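Local coordinates for protein L-isoleucine-4-hydroxylase (PDB 6LNH) that catalyses the iron(II)- and 2-oxoglutarate-dependent hydroxylation of L-isoleucine to (4S)-4-hydroxy-L-isoleucine, and also oxidises several related aliphatic and sulfur-containing amino acids, at residues R127-F132 against F178-N183; I147-V152 against L241-S246; N186-G191 against T226-E231. All coordinates share one frame; numbering follows the deposited sequence.

Contact 1 of 3, residues R127-F132 against F178-N183; sequences RFDTEF and FLHLMN
Asp-129 lies over one face of the Phe-178 ring, its CB 3.7 Å from the centroid of that ring and almost on the ring normal, a CH-pi contact. The contact joins helix 120-134 to strand 176-184, packing a helix against the major sheet of the double-stranded beta-helix (cupin-type) fold of 2-oxoglutarate dioxygenases. The segments run nearly antiparallel, their axes 10.7 Å apart, so that side chains bridge the gap. From CB the carboxylate continues over the rim of the Phe-178 ring, stacked at 15° to it, with OD1 of Asp-129 3.1 Å from CD2 of Phe-178. The same carboxylate turns its other oxygen to His-180, whose NE2 donates a hydrogen bond of 2.6 Å to Asp-129 OD2. The acid and the imidazole are almost coplanar, and OD2 is approached on its syn side. With CG of Asp-129 anti to its carbonyl carbon (chi1 -64°), the acid extends from the helix to meet both rings. At the far side of the imidazole, ND1 of His-180 is hydrogen-bonded to Thr-214 OG1. Partners at both nitrogens fix the rotation of the ring, and the buried carboxylate could raise the basicity of the imidazole. Val-243 of the neighbouring strand also packs against Asp-129. One turn further along the helix, Phe-132 receives the edge of Phe-178 on its face in an offset edge-to-face pair, with centroids 5.5 Å apart and planes at 88°. The closest approach of these two rings is from CD1 of Phe-132 to CZ of Phe-178, 3.7 Å.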
ATOM      1  N   ARG C 127     -25.791  18.963  -4.502  1.00 42.65           N
ATOM      2  CA  ARG C 127     -26.276  19.721  -5.650  1.00 45.69           C
ATOM      3  C   ARG C 127     -25.680  19.203  -6.955  1.00 42.93           C
ATOM      4  O   ARG C 127     -26.361  19.176  -7.987  1.00 44.61           O
ATOM      5  CB  ARG C 127     -25.990  21.209  -5.461  1.00 49.07           C
ATOM      6  CG  ARG C 127     -26.945  21.886  -4.473  1.00 54.82           C
ATOM      7  CD  ARG C 127     -28.378  21.359  -4.606  1.00 69.39           C
ATOM      8  NE  ARG C 127     -29.030  21.181  -3.309  1.00 74.36           N
ATOM      9  CZ  ARG C 127     -30.185  20.546  -3.129  1.00 56.33           C
ATOM     10  NH1 ARG C 127     -30.825  20.024  -4.166  1.00 52.23           N
ATOM     11  NH2 ARG C 127     -30.702  20.431  -1.911  1.00 51.22           N
ATOM     12  N   PHE C 128     -24.403  18.806  -6.940  1.00 43.08           N
ATOM     13  CA  PHE C 128     -23.833  18.175  -8.126  1.00 40.88           C
ATOM     14  C   PHE C 128     -24.562  16.877  -8.451  1.00 41.31           C
ATOM     15  O   PHE C 128     -24.910  16.618  -9.610  1.00 43.26           O
ATOM     16  CB  PHE C 128     -22.339  17.909  -7.945  1.00 41.12           C
ATOM     17  CG  PHE C 128     -21.759  17.071  -9.047  1.00 43.64           C
ATOM     18  CD1 PHE C 128     -21.338  17.660 -10.226  1.00 41.06           C
ATOM     19  CD2 PHE C 128     -21.668  15.691  -8.923  1.00 42.18           C
ATOM     20  CE1 PHE C 128     -20.825  16.898 -11.257  1.00 44.27           C
ATOM     21  CE2 PHE C 128     -21.157  14.920  -9.951  1.00 44.36           C
ATOM     22  CZ  PHE C 128     -20.735  15.525 -11.121  1.00 47.32           C
ATOM     23  N   ASP C 129     -24.786  16.038  -7.435  1.00 40.95           N
ATOM     24  CA  ASP C 129     -25.452  14.759  -7.665  1.00 44.53           C
ATOM     25  C   ASP C 129     -26.859  14.974  -8.198  1.00 44.28           C
ATOM     26  O   ASP C 129     -27.304  14.268  -9.111  1.00 41.14           O
ATOM     27  CB  ASP C 129     -25.498  13.944  -6.371  1.00 41.04           C
ATOM     28  CG  ASP C 129     -24.122  13.567  -5.864  1.00 43.64           C
ATOM     29  OD1 ASP C 129     -23.134  13.786  -6.595  1.00 43.91           O
ATOM     30  OD2 ASP C 129     -24.032  13.047  -4.732  1.00 43.90           O
ATOM     31  N   THR C 130     -27.571  15.955  -7.641  1.00 44.28           N
ATOM     32  CA  THR C 130     -28.930  16.242  -8.089  1.00 44.04           C
ATOM     33  C   THR C 130     -28.944  16.703  -9.539  1.00 48.17           C
ATOM     34  O   THR C 130     -29.791  16.270 -10.329  1.00 49.63           O
ATOM     35  CB  THR C 130     -29.568  17.288  -7.177  1.00 46.43           C
ATOM     36  OG1 THR C 130     -29.535  16.822  -5.822  1.00 44.98           O
ATOM     37  CG2 THR C 130     -31.008  17.525  -7.572  1.00 48.32           C
ATOM     38  N   GLU C 131     -28.010  17.583  -9.908  1.00 44.28           N
ATOM     39  CA  GLU C 131     -27.968  18.085 -11.276  1.00 46.87           C
ATOM     40  C   GLU C 131     -27.607  16.978 -12.259  1.00 49.76           C
ATOM     41  O   GLU C 131     -28.092  16.964 -13.396  1.00 50.03           O
ATOM     42  CB  GLU C 131     -26.962  19.234 -11.368  1.00 52.47           C
ATOM     43  CG  GLU C 131     -26.659  19.722 -12.778  1.00 57.12           C
ATOM     44  CD  GLU C 131     -25.684  20.888 -12.783  1.00 72.58           C
ATOM     45  OE1 GLU C 131     -25.783  21.753 -11.885  1.00 75.88           O
ATOM     46  OE2 GLU C 131     -24.816  20.944 -13.682  1.00 68.48           O
ATOM     47  N   PHE C 132     -26.774  16.026 -11.826  1.00 49.98           N
ATOM     48  CA  PHE C 132     -26.460  14.871 -12.661  1.00 41.03           C
ATOM     49  C   PHE C 132     -27.659  13.941 -12.778  1.00 47.25           C
ATOM     50  O   PHE C 132     -27.981  13.469 -13.874  1.00 47.74           O
ATOM     51  CB  PHE C 132     -25.242  14.140 -12.079  1.00 45.36           C
ATOM     52  CG  PHE C 132     -24.767  12.946 -12.893  1.00 43.47           C
ATOM     53  CD1 PHE C 132     -25.563  11.820 -13.078  1.00 43.13           C
ATOM     54  CD2 PHE C 132     -23.502  12.949 -13.451  1.00 47.82           C
ATOM     55  CE1 PHE C 132     -25.115  10.746 -13.817  1.00 46.69           C
ATOM     56  CE2 PHE C 132     -23.044  11.871 -14.186  1.00 45.95           C
ATOM     57  CZ  PHE C 132     -23.854  10.767 -14.369  1.00 46.35           C
ATOM     58  N   PHE C 178     -25.286   7.612  -5.695  1.00 39.33           N
ATOM     59  CA  PHE C 178     -23.937   8.167  -5.702  1.00 32.56           C
ATOM     60  C   PHE C 178     -23.184   7.656  -4.478  1.00 36.90           C
ATOM     61  O   PHE C 178     -23.646   7.833  -3.345  1.00 37.25           O
ATOM     62  CB  PHE C 178     -23.968   9.696  -5.702  1.00 37.63           C
ATOM     63  CG  PHE C 178     -24.364  10.303  -7.019  1.00 39.62           C
ATOM     64  CD1 PHE C 178     -25.682  10.290  -7.441  1.00 40.10           C
ATOM     65  CD2 PHE C 178     -23.414  10.904  -7.826  1.00 36.91           C
ATOM     66  CE1 PHE C 178     -26.043  10.856  -8.654  1.00 39.69           C
ATOM     67  CE2 PHE C 178     -23.767  11.469  -9.039  1.00 43.68           C
ATOM     68  CZ  PHE C 178     -25.084  11.443  -9.453  1.00 39.86           C
ATOM     69  N   LEU C 179     -22.030   7.031  -4.707  1.00 35.83           N
ATOM     70  CA  LEU C 179     -21.139   6.571  -3.645  1.00 36.46           C
ATOM     71  C   LEU C 179     -19.935   7.507  -3.590  1.00 38.03           C
ATOM     72  O   LEU C 179     -19.130   7.544  -4.527  1.00 35.91           O
ATOM     73  CB  LEU C 179     -20.712   5.125  -3.897  1.00 35.71           C
ATOM     74  CG  LEU C 179     -19.725   4.469  -2.931  1.00 41.13           C
ATOM     75  CD1 LEU C 179     -20.269   4.513  -1.533  1.00 39.84           C
ATOM     76  CD2 LEU C 179     -19.449   3.031  -3.339  1.00 41.26           C
ATOM     77  N   HIS C 180     -19.810   8.261  -2.500  1.00 33.05           N
ATOM     78  CA  HIS C 180     -18.682   9.161  -2.282  1.00 34.66           C
ATOM     79  C   HIS C 180     -17.841   8.629  -1.129  1.00 35.83           C
ATOM     80  O   HIS C 180     -18.330   8.519  -0.000  1.00 31.18           O
ATOM     81  CB  HIS C 180     -19.154  10.585  -1.983  1.00 34.80           C
ATOM     82  CG  HIS C 180     -20.143  11.116  -2.973  1.00 37.43           C
ATOM     83  ND1 HIS C 180     -19.771  11.625  -4.198  1.00 35.91           N
ATOM     84  CD2 HIS C 180     -21.491  11.223  -2.915  1.00 36.21           C
ATOM     85  CE1 HIS C 180     -20.848  12.018  -4.855  1.00 36.13           C
ATOM     86  NE2 HIS C 180     -21.905  11.786  -4.098  1.00 36.67           N
ATOM     87  N   LEU C 181     -16.582   8.304  -1.412  1.00 40.40           N
ATOM     88  CA  LEU C 181     -15.643   7.973  -0.349  1.00 40.57           C
ATOM     89  C   LEU C 181     -15.298   9.223   0.451  1.00 36.60           C
ATOM     90  O   LEU C 181     -14.911  10.249  -0.115  1.00 38.91           O
ATOM     91  CB  LEU C 181     -14.378   7.348  -0.934  1.00 38.04           C
ATOM     92  CG  LEU C 181     -13.294   6.930   0.059  1.00 43.62           C
ATOM     93  CD1 LEU C 181     -13.818   5.882   1.030  1.00 35.46           C
ATOM     94  CD2 LEU C 181     -12.072   6.415  -0.682  1.00 36.15           C
ATOM     95  N   MET C 182     -15.433   9.135   1.774  1.00 36.29           N
ATOM     96  CA  MET C 182     -15.069  10.236   2.656  1.00 33.71           C
ATOM     97  C   MET C 182     -13.738  10.026   3.364  1.00 42.28           C
ATOM     98  O   MET C 182     -12.979  10.984   3.541  1.00 38.93           O
ATOM     99  CB  MET C 182     -16.171  10.460   3.693  1.00 35.89           C
ATOM    100  CG  MET C 182     -17.507  10.847   3.083  1.00 42.57           C
ATOM    101  SD  MET C 182     -17.433  12.394   2.156  1.00 43.35           S
ATOM    102  CE  MET C 182     -17.153  13.556   3.486  1.00 41.50           C
ATOM    103  N   ASN C 183     -13.430   8.794   3.767  1.00 38.44           N
ATOM    104  CA  ASN C 183     -12.206   8.514   4.505  1.00 38.35           C
ATOM    105  C   ASN C 183     -12.004   7.011   4.580  1.00 36.05           C
ATOM    106  O   ASN C 183     -12.969   6.238   4.570  1.00 35.79           O
ATOM    107  CB  ASN C 183     -12.231   9.113   5.917  1.00 37.32           C
ATOM    108  CG  ASN C 183     -10.833   9.344   6.472  1.00 40.50           C
ATOM    109  OD1 ASN C 183      -9.838   8.996   5.835  1.00 38.87           O
ATOM    110  ND2 ASN C 183     -10.754   9.934   7.659  1.00 39.49           N
TER

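Contact 2 of 3, residues I147-V152 against L241-S246; sequences IGLHQV and LLVTFS
Gly-148 and His-150 exchange paired backbone hydrogen bonds with Thr-244 and Leu-242, respectively, joining two antiparallel strands. All four bonds, Gly-148 N to Thr-244 O, Thr-244 N to Gly-148 O, His-150 N to Leu-242 O and Leu-242 N to His-150 O, measure 2.8 Å. At the non-hydrogen-bonded positions alongside these pairs, CA-H groups add weaker contacts, the shortest from Val-243 CA to Gly-148 O at 3.1 Å.

Apolar contacts are concentrated on the face that carries Ile-147, Leu-149, Val-243 and Phe-245, which helix 120-134 covers. Ile-147 lies alongside the Phe-245 ring, its CG1 3.6 Å from Phe-245 CE2, while its other branch, CG2, reaches Val-243 CG1 at 4.0 Å. With CG1 beside the backbone N (chi1 -63°) and CG2 anti to it, the two arms meet different neighbours. On the other face, the CB atoms of His-150 and Leu-242 meet at 3.7 Å.

Polar contacts on this second face run through a water, 2.5 Å from His-150 NE2 and 2.7 Å from Thr-244 OG1. Tyr-72 stacks on the same imidazole and Tyr-92 meets it edge-to-face.

Leu-242 lies about 6 Å from the bound iron, measured from its side chain. Strands 145-156 and 236-247 are central neighbours in the major sheet of a double-stranded beta-helix, with the helix on one side and the metal centre on the other.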
ATOM      1  N   ILE C 147     -34.488  12.576  -2.174  1.00 41.35           N
ATOM      2  CA  ILE C 147     -33.032  12.597  -2.279  1.00 36.04           C
ATOM      3  C   ILE C 147     -32.485  12.124  -0.936  1.00 38.10           C
ATOM      4  O   ILE C 147     -32.460  12.881   0.038  1.00 36.43           O
ATOM      5  CB  ILE C 147     -32.501  13.983  -2.656  1.00 37.62           C
ATOM      6  CG1 ILE C 147     -33.006  14.385  -4.041  1.00 37.57           C
ATOM      7  CG2 ILE C 147     -30.975  13.991  -2.630  1.00 35.31           C
ATOM      8  CD1 ILE C 147     -32.614  15.788  -4.447  1.00 46.77           C
ATOM      9  N   GLY C 148     -32.039  10.871  -0.879  1.00 30.63           N
ATOM     10  CA  GLY C 148     -31.570  10.288   0.367  1.00 30.89           C
ATOM     11  C   GLY C 148     -30.071  10.451   0.567  1.00 37.48           C
ATOM     12  O   GLY C 148     -29.288  10.351  -0.375  1.00 33.13           O
ATOM     13  N   LEU C 149     -29.688  10.706   1.815  1.00 36.18           N
ATOM     14  CA  LEU C 149     -28.292  10.865   2.204  1.00 36.93           C
ATOM     15  C   LEU C 149     -27.977   9.840   3.281  1.00 34.21           C
ATOM     16  O   LEU C 149     -28.591   9.852   4.353  1.00 33.91           O
ATOM     17  CB  LEU C 149     -28.014  12.281   2.710  1.00 36.46           C
ATOM     18  CG  LEU C 149     -27.687  13.341   1.654  1.00 40.45           C
ATOM     19  CD1 LEU C 149     -28.947  13.785   0.927  1.00 36.44           C
ATOM     20  CD2 LEU C 149     -26.982  14.526   2.293  1.00 37.06           C
ATOM     21  N   HIS C 150     -27.015   8.963   3.003  1.00 31.96           N
ATOM     22  CA  HIS C 150     -26.609   7.926   3.942  1.00 37.25           C
ATOM     23  C   HIS C 150     -25.161   8.152   4.342  1.00 36.57           C
ATOM     24  O   HIS C 150     -24.259   8.077   3.501  1.00 27.24           O
ATOM     25  CB  HIS C 150     -26.783   6.533   3.337  1.00 36.49           C
ATOM     26  CG  HIS C 150     -28.209   6.156   3.084  1.00 37.78           C
ATOM     27  ND1 HIS C 150     -28.986   5.507   4.020  1.00 37.45           N
ATOM     28  CD2 HIS C 150     -28.996   6.330   1.997  1.00 37.28           C
ATOM     29  CE1 HIS C 150     -30.189   5.293   3.518  1.00 40.44           C
ATOM     30  NE2 HIS C 150     -30.223   5.786   2.294  1.00 41.83           N
ATOM     31  N   GLN C 151     -24.948   8.431   5.622  1.00 35.97           N
ATOM     32  CA  GLN C 151     -23.624   8.590   6.205  1.00 36.17           C
ATOM     33  C   GLN C 151     -23.281   7.268   6.882  1.00 42.24           C
ATOM     34  O   GLN C 151     -23.874   6.923   7.907  1.00 42.07           O
ATOM     35  CB  GLN C 151     -23.642   9.748   7.200  1.00 40.02           C
ATOM     36  CG  GLN C 151     -22.311  10.360   7.566  1.00 42.72           C
ATOM     37  CD  GLN C 151     -22.487  11.491   8.563  1.00 42.09           C
ATOM     38  OE1 GLN C 151     -23.590  11.720   9.062  1.00 38.20           O
ATOM     39  NE2 GLN C 151     -21.405  12.194   8.865  1.00 37.19           N
ATOM     40  N   VAL C 152     -22.320   6.533   6.323  1.00 35.56           N
ATOM     41  CA  VAL C 152     -21.999   5.188   6.786  1.00 39.78           C
ATOM     42  C   VAL C 152     -20.517   5.103   7.106  1.00 36.22           C
ATOM     43  O   VAL C 152     -19.673   5.521   6.306  1.00 39.75           O
ATOM     44  CB  VAL C 152     -22.371   4.113   5.749  1.00 38.44           C
ATOM     45  CG1 VAL C 152     -22.194   2.718   6.345  1.00 46.13           C
ATOM     46  CG2 VAL C 152     -23.801   4.307   5.261  1.00 41.12           C
ATOM     47  N   LEU C 241     -20.364   8.222   1.989  1.00 35.72           N
ATOM     48  CA  LEU C 241     -21.574   9.021   1.850  1.00 30.93           C
ATOM     49  C   LEU C 241     -22.327   8.536   0.622  1.00 34.07           C
ATOM     50  O   LEU C 241     -21.775   8.535  -0.483  1.00 35.98           O
ATOM     51  CB  LEU C 241     -21.255  10.512   1.724  1.00 33.32           C
ATOM     52  CG  LEU C 241     -22.489  11.395   1.521  1.00 37.24           C
ATOM     53  CD1 LEU C 241     -23.339  11.441   2.786  1.00 29.40           C
ATOM     54  CD2 LEU C 241     -22.097  12.795   1.075  1.00 33.63           C
ATOM     55  N   LEU C 242     -23.582   8.140   0.809  1.00 29.66           N
ATOM     56  CA  LEU C 242     -24.456   7.757  -0.291  1.00 33.04           C
ATOM     57  C   LEU C 242     -25.492   8.847  -0.523  1.00 36.40           C
ATOM     58  O   LEU C 242     -26.115   9.329   0.429  1.00 32.75           O
ATOM     59  CB  LEU C 242     -25.156   6.425  -0.009  1.00 33.46           C
ATOM     60  CG  LEU C 242     -24.338   5.138   0.092  1.00 37.99           C
ATOM     61  CD1 LEU C 242     -25.185   4.037   0.715  1.00 41.47           C
ATOM     62  CD2 LEU C 242     -23.843   4.712  -1.280  1.00 32.91           C
ATOM     63  N   VAL C 243     -25.674   9.231  -1.783  1.00 33.76           N
ATOM     64  CA  VAL C 243     -26.723  10.161  -2.185  1.00 34.49           C
ATOM     65  C   VAL C 243     -27.586   9.435  -3.208  1.00 39.20           C
ATOM     66  O   VAL C 243     -27.144   9.184  -4.337  1.00 40.07           O
ATOM     67  CB  VAL C 243     -26.160  11.471  -2.751  1.00 36.27           C
ATOM     68  CG1 VAL C 243     -27.290  12.450  -3.023  1.00 35.81           C
ATOM     69  CG2 VAL C 243     -25.153  12.079  -1.782  1.00 36.73           C
ATOM     70  N   THR C 244     -28.812   9.098  -2.816  1.00 35.37           N
ATOM     71  CA  THR C 244     -29.719   8.297  -3.625  1.00 41.14           C
ATOM     72  C   THR C 244     -30.905   9.125  -4.100  1.00 40.26           C
ATOM     73  O   THR C 244     -31.344  10.062  -3.425  1.00 34.15           O
ATOM     74  CB  THR C 244     -30.222   7.084  -2.840  1.00 39.22           C
ATOM     75  OG1 THR C 244     -31.172   7.512  -1.856  1.00 36.06           O
ATOM     76  CG2 THR C 244     -29.062   6.384  -2.145  1.00 36.46           C
ATOM     77  N   PHE C 245     -31.410   8.778  -5.283  1.00 40.92           N
ATOM     78  CA  PHE C 245     -32.571   9.431  -5.878  1.00 42.99           C
ATOM     79  C   PHE C 245     -33.645   8.387  -6.154  1.00 42.58           C
ATOM     80  O   PHE C 245     -33.429   7.463  -6.948  1.00 41.28           O
ATOM     81  CB  PHE C 245     -32.171  10.175  -7.155  1.00 43.71           C
ATOM     82  CG  PHE C 245     -31.152  11.256  -6.921  1.00 47.45           C
ATOM     83  CD1 PHE C 245     -29.818  10.940  -6.699  1.00 41.25           C
ATOM     84  CD2 PHE C 245     -31.531  12.586  -6.893  1.00 48.28           C
ATOM     85  CE1 PHE C 245     -28.885  11.928  -6.464  1.00 38.38           C
ATOM     86  CE2 PHE C 245     -30.600  13.578  -6.661  1.00 42.88           C
ATOM     87  CZ  PHE C 245     -29.276  13.248  -6.447  1.00 44.49           C
ATOM     88  N   SER C 246     -34.798   8.533  -5.496  1.00 37.94           N
ATOM     89  CA  SER C 246     -35.935   7.642  -5.689  1.00 40.98           C
ATOM     90  C   SER C 246     -37.235   8.435  -5.585  1.00 43.18           C
ATOM     91  O   SER C 246     -37.247   9.607  -5.201  1.00 40.80           O
ATOM     92  CB  SER C 246     -35.915   6.479  -4.688  1.00 34.62           C
ATOM     93  OG  SER C 246     -36.007   6.948  -3.356  1.00 41.06           O
TER
HETATM   94  O   HOH W   1     -31.734   5.996   0.331  1.00 37.69           O

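Contact 3 of 3, residues N186-G191 against T226-E231; sequences NTAIGG and TPLGTE
Ile-189 and Gly-229 form an antiparallel hydrogen-bonded pair, Ile-189 N to Gly-229 O and Gly-229 N to Ile-189 O both measuring 2.7 Å, and the next pair, Gly-190 with Leu-228, is non-hydrogen-bonded. The ladder then frays: at Gly-191 the amide turns to Pro-227 O at 3.2 Å, with a weak second bond to Thr-226 O. Gly-190 adopts a positive phi of 87°, and its CA makes a CA-H...O contact of 3.4 Å with Pro-227 O.

Leu-228 makes the apolar contact with Ala-188. Its CD1 touches Ala-188 CB at 3.9 Å and lies 3.4 Å from Ile-189 O, and Tyr-154 and Ala-156 of strand 145-156 pack on the same side chain. Thr-226 extends CG2 over the glycine backbone, 4.0 Å from Gly-191 N.

These strands belong to the minor three-stranded sheet of the double-stranded beta-helix, with 189-196 between 204-206 and 222-229; the iron ligand His-223 lies on the last of them. Glu-231 reaches out to a neighbouring subunit, its OE2 hydrogen-bonded to Ser-207 N of that subunit, and Thr-226 packs on Thr-226 of that neighbouring subunit. Segment 226-231 thus takes part in the subunit interface at both of its ends.

Beside Glu-231, Thr-230 bonds across the segments. Its hydroxyl donates to Thr-187 O at 2.9 Å, coming from above the carbonyl plane, 42° out of it, and is itself bonded to Cys-232 N. With OG1 anti to the backbone N (chi1 -176°), it runs alongside the Thr-187 side chain. A water bridges Thr-187 O and Glu-231 N, donating to the former and accepting from the latter, so that two donors grip one carbonyl oxygen.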
ATOM      1  N   ASN C 186      -5.627   3.763   7.033  1.00 35.37           N
ATOM      2  CA  ASN C 186      -4.526   3.122   6.321  1.00 42.73           C
ATOM      3  C   ASN C 186      -4.393   1.645   6.652  1.00 38.14           C
ATOM      4  O   ASN C 186      -3.749   0.911   5.895  1.00 41.11           O
ATOM      5  CB  ASN C 186      -3.204   3.824   6.640  1.00 40.00           C
ATOM      6  CG  ASN C 186      -2.709   3.523   8.042  1.00 42.41           C
ATOM      7  OD1 ASN C 186      -3.495   3.450   8.987  1.00 45.91           O
ATOM      8  ND2 ASN C 186      -1.402   3.335   8.183  1.00 42.39           N
ATOM      9  N   THR C 187      -4.990   1.191   7.747  1.00 34.13           N
ATOM     10  CA  THR C 187      -4.939  -0.209   8.136  1.00 43.73           C
ATOM     11  C   THR C 187      -6.035  -1.041   7.486  1.00 42.78           C
ATOM     12  O   THR C 187      -6.066  -2.261   7.680  1.00 44.75           O
ATOM     13  CB  THR C 187      -5.033  -0.328   9.659  1.00 45.97           C
ATOM     14  OG1 THR C 187      -6.232   0.311  10.114  1.00 41.63           O
ATOM     15  CG2 THR C 187      -3.834   0.345  10.315  1.00 43.02           C
ATOM     16  N   ALA C 188      -6.929  -0.419   6.724  1.00 40.25           N
ATOM     17  CA  ALA C 188      -8.051  -1.126   6.130  1.00 40.55           C
ATOM     18  C   ALA C 188      -7.640  -1.837   4.845  1.00 42.11           C
ATOM     19  O   ALA C 188      -6.809  -1.351   4.074  1.00 40.28           O
ATOM     20  CB  ALA C 188      -9.202  -0.159   5.843  1.00 36.46           C
ATOM     21  N   ILE C 189      -8.234  -3.010   4.630  1.00 36.52           N
ATOM     22  CA  ILE C 189      -8.072  -3.783   3.407  1.00 37.75           C
ATOM     23  C   ILE C 189      -9.459  -4.141   2.890  1.00 40.42           C
ATOM     24  O   ILE C 189     -10.401  -4.328   3.666  1.00 36.01           O
ATOM     25  CB  ILE C 189      -7.226  -5.057   3.631  1.00 43.25           C
ATOM     26  CG1 ILE C 189      -6.039  -4.755   4.551  1.00 46.80           C
ATOM     27  CG2 ILE C 189      -6.736  -5.618   2.305  1.00 45.27           C
ATOM     28  CD1 ILE C 189      -4.974  -5.836   4.569  1.00 51.90           C
ATOM     29  N   GLY C 190      -9.580  -4.239   1.572  1.00 41.75           N
ATOM     30  CA  GLY C 190     -10.863  -4.535   0.971  1.00 35.37           C
ATOM     31  C   GLY C 190     -11.680  -3.281   0.720  1.00 40.07           C
ATOM     32  O   GLY C 190     -11.161  -2.168   0.587  1.00 38.39           O
ATOM     33  N   GLY C 191     -12.994  -3.476   0.653  1.00 36.87           N
ATOM     34  CA  GLY C 191     -13.885  -2.383   0.314  1.00 34.50           C
ATOM     35  C   GLY C 191     -13.806  -1.952  -1.133  1.00 38.73           C
ATOM     36  O   GLY C 191     -14.074  -0.787  -1.442  1.00 37.19           O
ATOM     37  N   THR C 226     -16.616  -5.332  -1.803  1.00 35.97           N
ATOM     38  CA  THR C 226     -15.869  -6.376  -1.124  1.00 35.94           C
ATOM     39  C   THR C 226     -15.839  -6.114   0.384  1.00 33.95           C
ATOM     40  O   THR C 226     -15.878  -4.959   0.820  1.00 35.33           O
ATOM     41  CB  THR C 226     -14.461  -6.429  -1.733  1.00 41.27           C
ATOM     42  OG1 THR C 226     -14.530  -7.024  -3.038  1.00 45.30           O
ATOM     43  CG2 THR C 226     -13.451  -7.173  -0.869  1.00 47.03           C
ATOM     44  N   PRO C 227     -15.809  -7.168   1.207  1.00 35.02           N
ATOM     45  CA  PRO C 227     -15.743  -6.970   2.660  1.00 37.45           C
ATOM     46  C   PRO C 227     -14.534  -6.139   3.066  1.00 35.56           C
ATOM     47  O   PRO C 227     -13.524  -6.069   2.366  1.00 34.18           O
ATOM     48  CB  PRO C 227     -15.646  -8.399   3.211  1.00 34.52           C
ATOM     49  CG  PRO C 227     -16.277  -9.239   2.157  1.00 40.13           C
ATOM     50  CD  PRO C 227     -15.886  -8.600   0.859  1.00 32.19           C
ATOM     51  N   LEU C 228     -14.656  -5.498   4.224  1.00 36.35           N
ATOM     52  CA  LEU C 228     -13.591  -4.676   4.784  1.00 39.53           C
ATOM     53  C   LEU C 228     -12.881  -5.447   5.888  1.00 36.81           C
ATOM     54  O   LEU C 228     -13.530  -5.990   6.788  1.00 40.11           O
ATOM     55  CB  LEU C 228     -14.150  -3.363   5.335  1.00 35.39           C
ATOM     56  CG  LEU C 228     -13.112  -2.297   5.682  1.00 37.16           C
ATOM     57  CD1 LEU C 228     -12.510  -1.713   4.415  1.00 35.58           C
ATOM     58  CD2 LEU C 228     -13.722  -1.203   6.544  1.00 38.84           C
ATOM     59  N   GLY C 229     -11.552  -5.502   5.813  1.00 39.34           N
ATOM     60  CA  GLY C 229     -10.759  -6.219   6.788  1.00 39.96           C
ATOM     61  C   GLY C 229      -9.576  -5.401   7.261  1.00 41.54           C
ATOM     62  O   GLY C 229      -9.315  -4.293   6.781  1.00 44.33           O
ATOM     63  N   THR C 230      -8.862  -5.980   8.224  1.00 43.26           N
ATOM     64  CA  THR C 230      -7.583  -5.470   8.690  1.00 44.91           C
ATOM     65  C   THR C 230      -6.813  -6.638   9.286  1.00 45.92           C
ATOM     66  O   THR C 230      -7.401  -7.499   9.950  1.00 45.04           O
ATOM     67  CB  THR C 230      -7.762  -4.343   9.723  1.00 43.13           C
ATOM     68  OG1 THR C 230      -6.483  -3.805  10.087  1.00 45.99           O
ATOM     69  CG2 THR C 230      -8.471  -4.857  10.971  1.00 39.02           C
ATOM     70  N   GLU C 231      -5.514  -6.692   9.002  1.00 46.70           N
ATOM     71  CA  GLU C 231      -4.601  -7.571   9.715  1.00 52.47           C
ATOM     72  C   GLU C 231      -3.880  -6.856  10.848  1.00 50.64           C
ATOM     73  O   GLU C 231      -2.837  -7.325  11.302  1.00 49.94           O
ATOM     74  CB  GLU C 231      -3.606  -8.184   8.732  1.00 53.88           C
ATOM     75  CG  GLU C 231      -4.238  -9.219   7.801  1.00 56.63           C
ATOM     76  CD  GLU C 231      -3.317  -9.609   6.669  1.00 61.69           C
ATOM     77  OE1 GLU C 231      -2.344  -8.862   6.441  1.00 53.22           O
ATOM     78  OE2 GLU C 231      -3.555 -10.651   6.014  1.00 59.54           O
TER
HETATM   79  O   HOH W   2      -3.866  -4.679   7.597  1.00 44.19           O

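Overall arrangement
From the N terminus, the chain first passes through helix segment 127-132, then through strand 147-152. Contact 1 closes when strand 178-183 returns beneath the helix. Contact 3 opens soon afterwards at 186-191 and closes at 226-231, nested inside the long loop that contact 2 completes with 241-246. Contacts 1 and 2 therefore cross, their segments alternating along the chain. They meet in the major sheet, where strands 176-184 and 236-247 are neighbours, and join helix 120-134 to its centre. Contact 3, about 23 Å from both between centres, pairs strands 189-196 and 222-229 of the minor sheet and borders other subunits.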